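Pirin-like protein (Geobacillus kaustophilus, PDB 2P17) is a pirin-family protein of the cupin superfamily that binds one iron ion per subunit, though its precise function is unknown. Local coordinates at residues A[168-173]-A[180-185]. Numbering follows the deposited sequence.
Sequences TMVEMI and VVQDLP
Gln182 sets its carboxamide against the side chains of Thr168 and Val170: NE2 comes 3.8 Å from Thr168 CG2, while OE1 sits 3.8 Å from Val170 CG2 and nearly as close to CG1. Two residues further along, at the next inward-facing pair, the selenomethionine Met172 and Val180 lie alongside each other, their side chains running opposite ways, with Met172 SE 4.0 Å from Val180 CG1; the methyl CE of Met172, carried on an extended chain, reaches Gln182 CB at 3.9 Å. Leu184 adds a looser touch, CD2 lying 4.5 Å from Thr168 CG2. No direct hydrogen bond joins the segments; strands 168-173 and 180-185 run antiparallel at 173° with axes 9.9 Å apart. This is face-to-face packing across the inside of the C-terminal cupin barrel, where 168-173 pairs with strands 145-149 and 235-242 and 180-185 pairs with 224-231. The bend at chi2 (69°) runs the Gln182 amide along its own strand and brings NE2 within 2.9 Å of Asp183 O, to which it donates, tilted from the carbonyl plane. Ser154 OG bonds OE1 and Ser153 O takes another bond from NE2, fixing the buried amide's rotation. A leucine in place of Gln182 would probably leave Ser154 OG and the carbonyls of Ser153 and Asp183 without their amide partner. A water 2.8 Å from Thr168 OG1 also donates weakly to Asp183 O, a tenuous solvent-mediated link between the two strands.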
# COMPACT_ATOMS: atom_id res chain seq x y z
N THR A 168 -2.15 3.86 7.58
CA THR A 168 -3.47 3.84 6.98
C THR A 168 -3.33 3.36 5.54
O THR A 168 -2.56 3.92 4.76
CB THR A 168 -4.13 5.21 7.06
OG1 THR A 168 -4.52 5.44 8.42
CG2 THR A 168 -5.34 5.32 6.13
N MSE A 169 -4.04 2.28 5.22
CA MSE A 169 -4.04 1.71 3.89
C MSE A 169 -5.48 1.45 3.50
O MSE A 169 -6.17 0.69 4.17
CB MSE A 169 -3.24 0.41 3.83
CG MSE A 169 -3.25 -0.22 2.45
SE MSE A 169 -2.27 -1.91 2.51
CE MSE A 169 -2.52 -2.45 0.65
N VAL A 170 -5.92 2.15 2.46
CA VAL A 170 -7.30 2.04 2.02
C VAL A 170 -7.39 1.81 0.53
O VAL A 170 -6.56 2.32 -0.25
CB VAL A 170 -8.15 3.28 2.40
CG1 VAL A 170 -8.21 3.50 3.93
CG2 VAL A 170 -7.68 4.54 1.69
N GLU A 171 -8.37 1.02 0.13
CA GLU A 171 -8.68 0.84 -1.28
C GLU A 171 -9.96 1.59 -1.62
O GLU A 171 -11.00 1.37 -0.99
CB GLU A 171 -8.83 -0.64 -1.58
CG GLU A 171 -9.14 -0.95 -3.04
CD GLU A 171 -9.37 -2.41 -3.26
OE1 GLU A 171 -9.87 -3.05 -2.31
OE2 GLU A 171 -9.08 -2.90 -4.36
N MSE A 172 -9.88 2.48 -2.60
CA MSE A 172 -11.05 3.25 -3.03
C MSE A 172 -11.50 2.80 -4.39
O MSE A 172 -10.69 2.66 -5.31
CB MSE A 172 -10.73 4.73 -3.10
CG MSE A 172 -10.25 5.31 -1.82
SE MSE A 172 -10.19 7.23 -2.04
CE MSE A 172 -9.02 7.55 -0.67
N ILE A 173 -12.81 2.56 -4.51
CA ILE A 173 -13.45 2.33 -5.79
C ILE A 173 -14.51 3.42 -5.91
O ILE A 173 -15.44 3.49 -5.10
CB ILE A 173 -14.10 0.94 -5.88
CG1 ILE A 173 -13.05 -0.17 -5.66
CG2 ILE A 173 -14.76 0.78 -7.25
CD1 ILE A 173 -13.64 -1.59 -5.58
N VAL A 180 -14.71 11.80 -2.99
CA VAL A 180 -14.46 11.07 -1.74
C VAL A 180 -13.39 11.83 -0.98
O VAL A 180 -12.48 12.41 -1.59
CB VAL A 180 -13.92 9.63 -2.02
CG1 VAL A 180 -13.59 8.90 -0.72
CG2 VAL A 180 -14.92 8.82 -2.80
N VAL A 181 -13.48 11.82 0.35
CA VAL A 181 -12.49 12.46 1.20
C VAL A 181 -11.83 11.43 2.11
O VAL A 181 -12.54 10.64 2.77
CB VAL A 181 -13.14 13.55 2.08
CG1 VAL A 181 -12.12 14.17 3.00
CG2 VAL A 181 -13.79 14.63 1.22
N GLN A 182 -10.50 11.44 2.15
CA GLN A 182 -9.75 10.67 3.15
C GLN A 182 -9.10 11.62 4.17
O GLN A 182 -8.36 12.53 3.79
CB GLN A 182 -8.68 9.83 2.47
CG GLN A 182 -7.76 9.10 3.44
CD GLN A 182 -8.45 8.01 4.23
OE1 GLN A 182 -9.28 7.28 3.69
NE2 GLN A 182 -8.10 7.87 5.50
N ASP A 183 -9.36 11.37 5.45
CA ASP A 183 -8.71 12.11 6.55
C ASP A 183 -7.34 11.53 6.88
O ASP A 183 -7.16 10.31 6.85
CB ASP A 183 -9.58 12.08 7.82
CG ASP A 183 -9.94 10.67 8.24
OD1 ASP A 183 -10.38 9.88 7.38
OD2 ASP A 183 -9.78 10.35 9.44
N LEU A 184 -6.38 12.40 7.18
CA LEU A 184 -5.06 11.96 7.61
C LEU A 184 -4.54 12.88 8.69
O LEU A 184 -4.67 14.09 8.57
CB LEU A 184 -4.06 12.01 6.45
CG LEU A 184 -4.28 11.04 5.30
CD1 LEU A 184 -3.33 11.40 4.18
CD2 LEU A 184 -4.09 9.58 5.76
N PRO A 185 -3.92 12.31 9.74
CA PRO A 185 -3.23 13.16 10.72
C PRO A 185 -2.13 13.96 10.01
O PRO A 185 -1.51 13.45 9.07
CB PRO A 185 -2.62 12.15 11.69
CG PRO A 185 -3.52 10.93 11.56
CD PRO A 185 -3.90 10.88 10.11
O HOH W 1 -6.12 7.67 8.77